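Local coordinates for protein integral membrane indolylacetylinositol arabinosyltransferase EmbC (Mycolicibacterium smegmatis, PDB 7BVE) that probably transfers arabinose units in building the arabinan of the mycobacterial cell wall, and is an integral membrane glycosyltransferase that binds ethambutol, at residues Gly755-Ala760 and Arg847-Arg852; Gly767-Pro772 and Gly816-Leu821; Ala812-Ser817 and Thr829-Gly834. All coordinates share one frame; numbering follows the deposited sequence.

Contact 1: residues Gly755-Ala760 and Arg847-Arg852; sequences GQALGA and RSAWYR
A849 N, S848 OG and Y851 OH gather round the carbonyl oxygen of A757. The backbone amide of A849 gives it a weak, bent hydrogen bond, A849 N to A757 O 3.4 Å with 138° at the hydrogen. The hydroxyl of S848, swung anti to its own backbone N (chi1 177°), is nearly equidistant from two carbonyl oxygens, OG being 3.3 Å from A757 O and 3.4 Å from L758 O; its one proton may serve either of these or A849 O, in each case weakly. S848 also brings its CA to L758 O, 3.2 Å away, a CA-H...O contact. Y851 approaches the A757 oxygen as well, its OH 3.4 Å from A757 O, which lies obliquely to the ring. Methyl contacts supply the apolar part: A849 CB packs against A760 CB at 3.7 Å and, more loosely, against A757 CB. The carbonyls are brought forward by a type I turn, G755 to L758, in the loop joining strands 748-749 and 762-764 of an antiparallel sheet. Those two strands pair with 851-852 and 845-847 respectively, so the loop covers the point where the 847-852 segment passes from strand 845-847 to strand 851-852. Further out, the backbones of S848 and Y851 are bonded to L925 and I923 of strand 922-928, while P749 and P943 touch the Y851 side chain. The A760 side chain also touches E752.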
ATOM      1  N   GLY A 755       5.991  29.257 -47.693  1.00 56.30           N
ATOM      2  CA  GLY A 755       5.533  30.098 -46.610  1.00 56.30           C
ATOM      3  C   GLY A 755       4.120  29.727 -46.223  1.00 56.30           C
ATOM      4  O   GLY A 755       3.911  28.763 -45.482  1.00 56.30           O
ATOM      5  N   GLN A 756       3.144  30.480 -46.707  1.00 54.02           N
ATOM      6  CA  GLN A 756       1.723  30.287 -46.424  1.00 54.02           C
ATOM      7  C   GLN A 756       1.121  28.941 -47.084  1.00 54.02           C
ATOM      8  O   GLN A 756      -0.086  28.654 -47.007  1.00 54.02           O
ATOM      9  CB  GLN A 756       0.987  31.556 -46.880  1.00 54.02           C
ATOM     10  CG  GLN A 756      -0.472  31.717 -46.444  1.00 54.02           C
ATOM     11  CD  GLN A 756      -0.644  31.628 -44.942  1.00 54.02           C
ATOM     12  OE1 GLN A 756      -1.061  30.597 -44.415  1.00 54.02           O
ATOM     13  NE2 GLN A 756      -0.331  32.713 -44.246  1.00 54.02           N
ATOM     14  N   ALA A 757       1.934  28.064 -47.690  1.00 49.53           N
ATOM     15  CA  ALA A 757       1.417  26.855 -48.327  1.00 49.53           C
ATOM     16  C   ALA A 757       0.943  25.806 -47.331  1.00 49.53           C
ATOM     17  O   ALA A 757       0.305  24.834 -47.742  1.00 49.53           O
ATOM     18  CB  ALA A 757       2.475  26.240 -49.239  1.00 49.53           C
ATOM     19  N   LEU A 758       1.236  25.966 -46.041  1.00 40.78           N
ATOM     20  CA  LEU A 758       0.620  25.098 -45.044  1.00 40.78           C
ATOM     21  C   LEU A 758      -0.859  25.422 -44.886  1.00 40.78           C
ATOM     22  O   LEU A 758      -1.711  24.537 -44.961  1.00 40.78           O
ATOM     23  CB  LEU A 758       1.352  25.213 -43.708  1.00 40.78           C
ATOM     24  CG  LEU A 758       0.758  24.365 -42.586  1.00 40.78           C
ATOM     25  CD1 LEU A 758       0.741  22.903 -42.959  1.00 40.78           C
ATOM     26  CD2 LEU A 758       1.549  24.567 -41.321  1.00 40.78           C
ATOM     27  N   GLY A 759      -1.182  26.682 -44.621  1.00 48.70           N
ATOM     28  CA  GLY A 759      -2.563  27.123 -44.625  1.00 48.70           C
ATOM     29  C   GLY A 759      -2.963  27.780 -45.926  1.00 48.70           C
ATOM     30  O   GLY A 759      -3.282  28.971 -45.946  1.00 48.70           O
ATOM     31  N   ALA A 760      -2.952  27.028 -47.025  1.00 49.70           N
ATOM     32  CA  ALA A 760      -3.044  27.654 -48.339  1.00 49.70           C
ATOM     33  C   ALA A 760      -4.474  28.031 -48.687  1.00 49.70           C
ATOM     34  O   ALA A 760      -4.790  29.210 -48.875  1.00 49.70           O
ATOM     35  CB  ALA A 760      -2.469  26.723 -49.402  1.00 49.70           C
ATOM     36  N   ARG A 847      -6.919  23.446 -44.162  1.00 48.26           N
ATOM     37  CA  ARG A 847      -6.845  22.622 -45.364  1.00 48.26           C
ATOM     38  C   ARG A 847      -5.651  23.093 -46.177  1.00 48.26           C
ATOM     39  O   ARG A 847      -5.602  24.253 -46.586  1.00 48.26           O
ATOM     40  CB  ARG A 847      -8.135  22.723 -46.163  1.00 48.26           C
ATOM     41  CG  ARG A 847      -8.187  21.824 -47.370  1.00 48.26           C
ATOM     42  CD  ARG A 847      -9.526  21.938 -48.062  1.00 48.26           C
ATOM     43  NE  ARG A 847     -10.609  21.488 -47.196  1.00 48.26           N
ATOM     44  CZ  ARG A 847     -11.585  22.270 -46.748  1.00 48.26           C
ATOM     45  NH1 ARG A 847     -12.525  21.764 -45.962  1.00 48.26           N
ATOM     46  NH2 ARG A 847     -11.630  23.550 -47.093  1.00 48.26           N
ATOM     47  N   SER A 848      -4.705  22.196 -46.428  1.00 44.16           N
ATOM     48  CA  SER A 848      -3.396  22.592 -46.919  1.00 44.16           C
ATOM     49  C   SER A 848      -3.382  22.725 -48.439  1.00 44.16           C
ATOM     50  O   SER A 848      -4.419  22.749 -49.105  1.00 44.16           O
ATOM     51  CB  SER A 848      -2.342  21.591 -46.463  1.00 44.16           C
ATOM     52  OG  SER A 848      -1.078  21.925 -46.992  1.00 44.16           O
ATOM     53  N   ALA A 849      -2.174  22.844 -48.983  1.00 48.20           N
ATOM     54  CA  ALA A 849      -1.951  22.814 -50.420  1.00 48.20           C
ATOM     55  C   ALA A 849      -1.663  21.380 -50.852  1.00 48.20           C
ATOM     56  O   ALA A 849      -1.644  20.454 -50.038  1.00 48.20           O
ATOM     57  CB  ALA A 849      -0.810  23.749 -50.805  1.00 48.20           C
ATOM     58  N   TRP A 850      -1.422  21.175 -52.140  1.00 52.59           N
ATOM     59  CA  TRP A 850      -1.083  19.854 -52.648  1.00 52.59           C
ATOM     60  C   TRP A 850       0.429  19.691 -52.624  1.00 52.59           C
ATOM     61  O   TRP A 850       1.155  20.542 -53.146  1.00 52.59           O
ATOM     62  CB  TRP A 850      -1.629  19.653 -54.059  1.00 52.59           C
ATOM     63  CG  TRP A 850      -3.116  19.600 -54.104  1.00 52.59           C
ATOM     64  CD1 TRP A 850      -3.955  20.599 -54.486  1.00 52.59           C
ATOM     65  CD2 TRP A 850      -3.951  18.498 -53.725  1.00 52.59           C
ATOM     66  NE1 TRP A 850      -5.260  20.183 -54.387  1.00 52.59           N
ATOM     67  CE2 TRP A 850      -5.281  18.896 -53.919  1.00 52.59           C
ATOM     68  CE3 TRP A 850      -3.698  17.210 -53.249  1.00 52.59           C
ATOM     69  CZ2 TRP A 850      -6.355  18.056 -53.653  1.00 52.59           C
ATOM     70  CZ3 TRP A 850      -4.766  16.380 -52.985  1.00 52.59           C
ATOM     71  CH2 TRP A 850      -6.075  16.805 -53.187  1.00 52.59           C
ATOM     72  N   TYR A 851       0.903  18.613 -52.009  1.00 44.45           N
ATOM     73  CA  TYR A 851       2.326  18.325 -51.907  1.00 44.45           C
ATOM     74  C   TYR A 851       2.686  17.158 -52.811  1.00 44.45           C
ATOM     75  O   TYR A 851       2.024  16.121 -52.778  1.00 44.45           O
ATOM     76  CB  TYR A 851       2.726  17.998 -50.473  1.00 44.45           C
ATOM     77  CG  TYR A 851       2.661  19.168 -49.537  1.00 44.45           C
ATOM     78  CD1 TYR A 851       3.632  20.155 -49.572  1.00 44.45           C
ATOM     79  CD2 TYR A 851       1.654  19.269 -48.594  1.00 44.45           C
ATOM     80  CE1 TYR A 851       3.588  21.221 -48.712  1.00 44.45           C
ATOM     81  CE2 TYR A 851       1.604  20.333 -47.727  1.00 44.45           C
ATOM     82  CZ  TYR A 851       2.574  21.304 -47.793  1.00 44.45           C
ATOM     83  OH  TYR A 851       2.534  22.369 -46.932  1.00 44.45           O
ATOM     84  N   ARG A 852       3.742  17.331 -53.596  1.00 48.78           N
ATOM     85  CA  ARG A 852       4.211  16.288 -54.494  1.00 48.78           C
ATOM     86  C   ARG A 852       4.824  15.134 -53.705  1.00 48.78           C
ATOM     87  O   ARG A 852       5.581  15.341 -52.756  1.00 48.78           O
ATOM     88  CB  ARG A 852       5.248  16.870 -55.453  1.00 48.78           C
ATOM     89  CG  ARG A 852       5.782  15.915 -56.484  1.00 48.78           C
ATOM     90  CD  ARG A 852       4.753  15.608 -57.526  1.00 48.78           C
ATOM     91  NE  ARG A 852       4.457  16.762 -58.369  1.00 48.78           N
ATOM     92  CZ  ARG A 852       3.429  16.836 -59.203  1.00 48.78           C
ATOM     93  NH1 ARG A 852       3.238  17.922 -59.930  1.00 48.78           N
ATOM     94  NH2 ARG A 852       2.589  15.820 -59.304  1.00 48.78           N
TER

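Contact 2: residues Gly767-Pro772 and Gly816-Leu821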
ATOM      1  N   GLY A 767      -3.121  30.225 -35.975  1.00 49.16           N
ATOM      2  CA  GLY A 767      -2.215  30.888 -35.065  1.00 49.16           C
ATOM      3  C   GLY A 767      -0.770  30.804 -35.528  1.00 49.16           C
ATOM      4  O   GLY A 767      -0.102  29.817 -35.210  1.00 49.16           O
ATOM      5  N   PRO A 768      -0.254  31.773 -36.304  1.00 48.81           N
ATOM      6  CA  PRO A 768       1.204  31.866 -36.527  1.00 48.81           C
ATOM      7  C   PRO A 768       2.011  32.219 -35.283  1.00 48.81           C
ATOM      8  O   PRO A 768       3.188  31.865 -35.206  1.00 48.81           O
ATOM      9  CB  PRO A 768       1.325  32.959 -37.595  1.00 48.81           C
ATOM     10  CG  PRO A 768       0.019  32.976 -38.261  1.00 48.81           C
ATOM     11  CD  PRO A 768      -0.969  32.712 -37.176  1.00 48.81           C
ATOM     12  N   ASN A 769       1.414  32.893 -34.303  1.00 55.13           N
ATOM     13  CA  ASN A 769       1.984  32.930 -32.963  1.00 55.13           C
ATOM     14  C   ASN A 769       0.967  32.413 -31.948  1.00 55.13           C
ATOM     15  O   ASN A 769       1.076  32.701 -30.753  1.00 55.13           O
ATOM     16  CB  ASN A 769       2.457  34.342 -32.617  1.00 55.13           C
ATOM     17  CG  ASN A 769       3.513  34.362 -31.523  1.00 55.13           C
ATOM     18  OD1 ASN A 769       3.923  33.312 -31.022  1.00 55.13           O
ATOM     19  ND2 ASN A 769       3.952  35.556 -31.148  1.00 55.13           N
ATOM     20  N   GLY A 770      -0.023  31.654 -32.406  1.00 51.11           N
ATOM     21  CA  GLY A 770      -1.085  31.160 -31.556  1.00 51.11           C
ATOM     22  C   GLY A 770      -0.839  29.774 -31.001  1.00 51.11           C
ATOM     23  O   GLY A 770      -1.588  28.838 -31.300  1.00 51.11           O
ATOM     24  N   ILE A 771       0.231  29.623 -30.227  1.00 50.07           N
ATOM     25  CA  ILE A 771       0.448  28.451 -29.381  1.00 50.07           C
ATOM     26  C   ILE A 771       0.813  28.966 -27.992  1.00 50.07           C
ATOM     27  O   ILE A 771       1.414  30.044 -27.876  1.00 50.07           O
ATOM     28  CB  ILE A 771       1.530  27.507 -29.946  1.00 50.07           C
ATOM     29  CG1 ILE A 771       2.888  28.192 -30.074  1.00 50.07           C
ATOM     30  CG2 ILE A 771       1.142  26.936 -31.300  1.00 50.07           C
ATOM     31  CD1 ILE A 771       3.993  27.231 -30.391  1.00 50.07           C
ATOM     32  N   PRO A 772       0.425  28.276 -26.915  1.00 56.04           N
ATOM     33  CA  PRO A 772       0.902  28.662 -25.583  1.00 56.04           C
ATOM     34  C   PRO A 772       2.401  28.489 -25.437  1.00 56.04           C
ATOM     35  O   PRO A 772       2.940  27.410 -25.694  1.00 56.04           O
ATOM     36  CB  PRO A 772       0.139  27.719 -24.649  1.00 56.04           C
ATOM     37  CG  PRO A 772      -1.067  27.358 -25.397  1.00 56.04           C
ATOM     38  CD  PRO A 772      -0.659  27.292 -26.836  1.00 56.04           C
ATOM     39  N   GLY A 816       6.108  34.527 -40.194  1.00 52.91           N
ATOM     40  CA  GLY A 816       5.985  35.554 -39.183  1.00 52.91           C
ATOM     41  C   GLY A 816       5.880  35.004 -37.783  1.00 52.91           C
ATOM     42  O   GLY A 816       5.399  35.697 -36.883  1.00 52.91           O
ATOM     43  N   SER A 817       6.336  33.776 -37.569  1.00 55.68           N
ATOM     44  CA  SER A 817       6.216  33.106 -36.287  1.00 55.68           C
ATOM     45  C   SER A 817       7.378  33.476 -35.372  1.00 55.68           C
ATOM     46  O   SER A 817       8.473  33.823 -35.819  1.00 55.68           O
ATOM     47  CB  SER A 817       6.169  31.592 -36.477  1.00 55.68           C
ATOM     48  OG  SER A 817       6.050  30.934 -35.230  1.00 55.68           O
ATOM     49  N   ARG A 818       7.118  33.397 -34.066  1.00 59.28           N
ATOM     50  CA  ARG A 818       8.138  33.648 -33.057  1.00 59.28           C
ATOM     51  C   ARG A 818       8.276  32.472 -32.097  1.00 59.28           C
ATOM     52  O   ARG A 818       8.744  32.650 -30.968  1.00 59.28           O
ATOM     53  CB  ARG A 818       7.823  34.927 -32.279  1.00 59.28           C
ATOM     54  CG  ARG A 818       7.852  36.189 -33.125  1.00 59.28           C
ATOM     55  CD  ARG A 818       7.531  37.424 -32.299  1.00 59.28           C
ATOM     56  NE  ARG A 818       8.567  37.699 -31.310  1.00 59.28           N
ATOM     57  CZ  ARG A 818       8.399  37.565 -29.999  1.00 59.28           C
ATOM     58  NH1 ARG A 818       7.231  37.161 -29.519  1.00 59.28           N
ATOM     59  NH2 ARG A 818       9.396  37.836 -29.170  1.00 59.28           N
ATOM     60  N   ALA A 819       7.886  31.278 -32.524  1.00 55.80           N
ATOM     61  CA  ALA A 819       7.816  30.127 -31.642  1.00 55.80           C
ATOM     62  C   ALA A 819       9.116  29.332 -31.663  1.00 55.80           C
ATOM     63  O   ALA A 819       9.912  29.411 -32.602  1.00 55.80           O
ATOM     64  CB  ALA A 819       6.651  29.227 -32.040  1.00 55.80           C
ATOM     65  N   ARG A 820       9.318  28.556 -30.603  1.00 50.39           N
ATOM     66  CA  ARG A 820      10.465  27.665 -30.513  1.00 50.39           C
ATOM     67  C   ARG A 820      10.151  26.365 -31.236  1.00 50.39           C
ATOM     68  O   ARG A 820       9.093  25.768 -31.022  1.00 50.39           O
ATOM     69  CB  ARG A 820      10.820  27.377 -29.054  1.00 50.39           C
ATOM     70  CG  ARG A 820      11.648  28.444 -28.350  1.00 50.39           C
ATOM     71  CD  ARG A 820      10.782  29.557 -27.775  1.00 50.39           C
ATOM     72  NE  ARG A 820       9.855  29.064 -26.761  1.00 50.39           N
ATOM     73  CZ  ARG A 820       8.846  29.772 -26.263  1.00 50.39           C
ATOM     74  NH1 ARG A 820       8.051  29.241 -25.345  1.00 50.39           N
ATOM     75  NH2 ARG A 820       8.638  31.014 -26.677  1.00 50.39           N
ATOM     76  N   LEU A 821      11.070  25.926 -32.088  1.00 36.51           N
ATOM     77  CA  LEU A 821      10.770  24.680 -32.776  1.00 36.51           C
ATOM     78  C   LEU A 821      11.541  23.521 -32.166  1.00 36.51           C
ATOM     79  O   LEU A 821      12.700  23.685 -31.767  1.00 36.51           O
ATOM     80  CB  LEU A 821      11.107  24.791 -34.260  1.00 36.51           C
ATOM     81  CG  LEU A 821      10.145  25.684 -35.024  1.00 36.51           C
ATOM     82  CD1 LEU A 821      10.591  25.850 -36.450  1.00 36.51           C
ATOM     83  CD2 LEU A 821       8.782  25.057 -34.969  1.00 36.51           C
TER
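N769 and R818 bring their flat groups together with the amide and guanidinium planes 72° apart. Within the two segments the meeting is made at the edge of the guanidinium: N769 ND2 lies in its plane, 4.0 Å from R818 NH1, and is about as near to R818 CB. Both nitrogens are donors and no hydrogen bond joins them; the two side chains simply cross in loose van der Waals contact at the surface. The amide gets there because CG of N769 is anti to the backbone N (chi1 -158°), which carries it over to the arginine; the R818 chain in turn bends at chi3. The firmer link is made next door by S817, whose OG donates to P768 O at 3.0 Å, meeting the carbonyl nearly end-on, with 176° at the oxygen. The same OG accepts from A819 N at 3.3 Å, the defining bond of an ST turn, and is thus held by two bonds, as donor across the contact and as acceptor within its own loop. Both segments belong to the long excursion between strands 762-764 and 833-834 in the C-terminal domain, which has no regular helix or strand in its modelled part; the S817 OG to P768 O bond ties two of its limbs, while the ST turn holds the hydroxyl. At the end of that turn A819 points its methyl toward the opposite limb, where CB meets the CD1 tip of I771 at 3.7 Å. Beyond the pair, R820 touches S773, and P772 rests on W836 and W937.

Contact 3: residues Ala812-Ser817 and Thr829-Gly834; sequences AGINGS and TTPVLG
I814 and N815 press on the backbone of 829-834 from adjacent positions of one turn, and they form the close part of this contact. The CG2 branch of I814 rests on the peptide link between T830 and P831, 3.7 Å from T830 C and equally near P831 N, with the proline CD just beyond. N815 sets its CB against P831 CB at 4.0 Å and then runs on along the chain: with CG anti to the backbone N (chi1 -160°), the amide reaches V832 O, to which ND2 donates a hydrogen bond of 2.6 Å. That bond is bent, and the nitrogen sits above the carbonyl plane, 50° out of it, so it does not lie on a lone pair. L833 meets the same amide with its CD1, 3.3 Å from N815 ND2, the two side chains crossing at about a right angle. The I814-N815 pair is presented by a tight turn closed by G816 N bonding to G813 O at 3.2 Å, and the positive phi of G816 leads the chain out of it.

Contact thins toward both ends of the turn. The other branch of I814 extends to the exposed T829, where CD1 is 4.0 Å from T829 CA, and S817 OG is only loosely against V832 CB, its hydroxyl being engaged by P768 O. T830 to L833 are buried by further neighbours: T830 touches T941, V832 packs on L821, and L833 lies on L758 and F766. Both segments belong to the connection leading from strand 762-764, which ends in a short, weakly bonded strand at about 833-834, paired antiparallel with 939-940.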
ATOM      1  N   ALA A 812      11.992  36.134 -35.710  1.00 57.05           N
ATOM      2  CA  ALA A 812      11.213  36.257 -36.933  1.00 57.05           C
ATOM      3  C   ALA A 812      11.209  34.922 -37.662  1.00 57.05           C
ATOM      4  O   ALA A 812      12.200  34.185 -37.630  1.00 57.05           O
ATOM      5  CB  ALA A 812      11.772  37.357 -37.844  1.00 57.05           C
ATOM      6  N   GLY A 813      10.087  34.610 -38.318  1.00 49.75           N
ATOM      7  CA  GLY A 813       9.913  33.349 -38.997  1.00 49.75           C
ATOM      8  C   GLY A 813       9.471  33.536 -40.442  1.00 49.75           C
ATOM      9  O   GLY A 813       9.213  34.652 -40.903  1.00 49.75           O
ATOM     10  N   ILE A 814       9.389  32.411 -41.158  1.00 48.19           N
ATOM     11  CA  ILE A 814       8.941  32.449 -42.544  1.00 48.19           C
ATOM     12  C   ILE A 814       7.427  32.610 -42.609  1.00 48.19           C
ATOM     13  O   ILE A 814       6.885  33.042 -43.633  1.00 48.19           O
ATOM     14  CB  ILE A 814       9.446  31.191 -43.286  1.00 48.19           C
ATOM     15  CG1 ILE A 814       9.334  31.344 -44.807  1.00 48.19           C
ATOM     16  CG2 ILE A 814       8.724  29.938 -42.816  1.00 48.19           C
ATOM     17  CD1 ILE A 814      10.061  30.278 -45.578  1.00 48.19           C
ATOM     18  N   ASN A 815       6.733  32.309 -41.516  1.00 51.89           N
ATOM     19  CA  ASN A 815       5.308  32.556 -41.386  1.00 51.89           C
ATOM     20  C   ASN A 815       5.051  33.793 -40.526  1.00 51.89           C
ATOM     21  O   ASN A 815       3.911  34.099 -40.166  1.00 51.89           O
ATOM     22  CB  ASN A 815       4.631  31.329 -40.788  1.00 51.89           C
ATOM     23  CG  ASN A 815       3.151  31.296 -41.043  1.00 51.89           C
ATOM     24  OD1 ASN A 815       2.624  32.118 -41.790  1.00 51.89           O
ATOM     25  ND2 ASN A 815       2.465  30.385 -40.381  1.00 51.89           N
ATOM     26  N   GLY A 816       6.108  34.527 -40.194  1.00 52.91           N
ATOM     27  CA  GLY A 816       5.985  35.554 -39.183  1.00 52.91           C
ATOM     28  C   GLY A 816       5.880  35.004 -37.783  1.00 52.91           C
ATOM     29  O   GLY A 816       5.399  35.697 -36.883  1.00 52.91           O
ATOM     30  N   SER A 817       6.336  33.776 -37.569  1.00 55.68           N
ATOM     31  CA  SER A 817       6.216  33.106 -36.287  1.00 55.68           C
ATOM     32  C   SER A 817       7.378  33.476 -35.372  1.00 55.68           C
ATOM     33  O   SER A 817       8.473  33.823 -35.819  1.00 55.68           O
ATOM     34  CB  SER A 817       6.169  31.592 -36.477  1.00 55.68           C
ATOM     35  OG  SER A 817       6.050  30.934 -35.230  1.00 55.68           O
ATOM     36  N   THR A 829      12.603  28.242 -42.454  1.00 42.72           N
ATOM     37  CA  THR A 829      12.130  27.449 -43.583  1.00 42.72           C
ATOM     38  C   THR A 829      10.850  26.693 -43.228  1.00 42.72           C
ATOM     39  O   THR A 829      10.108  26.280 -44.126  1.00 42.72           O
ATOM     40  CB  THR A 829      13.234  26.482 -44.031  1.00 42.72           C
ATOM     41  OG1 THR A 829      14.486  27.175 -44.035  1.00 42.72           O
ATOM     42  CG2 THR A 829      12.999  25.985 -45.459  1.00 42.72           C
ATOM     43  N   THR A 830      10.536  26.560 -41.945  1.00 38.28           N
ATOM     44  CA  THR A 830       9.383  25.782 -41.495  1.00 38.28           C
ATOM     45  C   THR A 830       8.277  26.714 -41.020  1.00 38.28           C
ATOM     46  O   THR A 830       8.449  27.400 -39.991  1.00 38.28           O
ATOM     47  CB  THR A 830       9.790  24.809 -40.391  1.00 38.28           C
ATOM     48  OG1 THR A 830      10.712  23.850 -40.921  1.00 38.28           O
ATOM     49  CG2 THR A 830       8.586  24.080 -39.832  1.00 38.28           C
ATOM     50  N   PRO A 831       7.155  26.792 -41.729  1.00 36.79           N
ATOM     51  CA  PRO A 831       6.022  27.573 -41.234  1.00 36.79           C
ATOM     52  C   PRO A 831       5.287  26.847 -40.124  1.00 36.79           C
ATOM     53  O   PRO A 831       5.280  25.621 -40.051  1.00 36.79           O
ATOM     54  CB  PRO A 831       5.134  27.724 -42.471  1.00 36.79           C
ATOM     55  CG  PRO A 831       5.457  26.547 -43.291  1.00 36.79           C
ATOM     56  CD  PRO A 831       6.910  26.274 -43.084  1.00 36.79           C
ATOM     57  N   VAL A 832       4.672  27.623 -39.243  1.00 36.41           N
ATOM     58  CA  VAL A 832       3.913  27.092 -38.119  1.00 36.41           C
ATOM     59  C   VAL A 832       2.541  27.748 -38.118  1.00 36.41           C
ATOM     60  O   VAL A 832       2.429  28.971 -38.251  1.00 36.41           O
ATOM     61  CB  VAL A 832       4.630  27.339 -36.772  1.00 36.41           C
ATOM     62  CG1 VAL A 832       3.802  26.839 -35.606  1.00 36.41           C
ATOM     63  CG2 VAL A 832       5.982  26.677 -36.749  1.00 36.41           C
ATOM     64  N   LEU A 833       1.501  26.940 -37.992  1.00 35.09           N
ATOM     65  CA  LEU A 833       0.154  27.418 -37.735  1.00 35.09           C
ATOM     66  C   LEU A 833      -0.277  26.925 -36.359  1.00 35.09           C
ATOM     67  O   LEU A 833       0.507  26.335 -35.619  1.00 35.09           O
ATOM     68  CB  LEU A 833      -0.805  26.982 -38.841  1.00 35.09           C
ATOM     69  CG  LEU A 833      -0.965  27.914 -40.048  1.00 35.09           C
ATOM     70  CD1 LEU A 833       0.255  27.982 -40.921  1.00 35.09           C
ATOM     71  CD2 LEU A 833      -2.112  27.441 -40.880  1.00 35.09           C
ATOM     72  N   GLY A 834      -1.528  27.185 -36.007  1.00 40.10           N
ATOM     73  CA  GLY A 834      -1.978  26.860 -34.667  1.00 40.10           C
ATOM     74  C   GLY A 834      -3.474  27.019 -34.539  1.00 40.10           C
ATOM     75  O   GLY A 834      -4.159  27.443 -35.472  1.00 40.10           O
TER

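Overall arrangement
The three contacts form one continuous patch of the C-terminal domain, with contacts 2 and 3 nested inside the loop closed by contact 1. Contacts 2 and 3 share G816 and S817, have centres about 7 Å apart, and are joined by a probable hydrogen bond, G767 N to G834 O, 3.0 Å. Contact 3 also reaches contact 1, about 13 Å away between centres, where L758 CD2 meets L833 CD1 at 3.7 Å. Contacts 1 and 2, with centres about 17 Å apart, do not touch. The bound calcium ion lies about 12 Å from the I771 side chain and about 14 Å from that of L833; none of the six segments lines the ethambutol pocket.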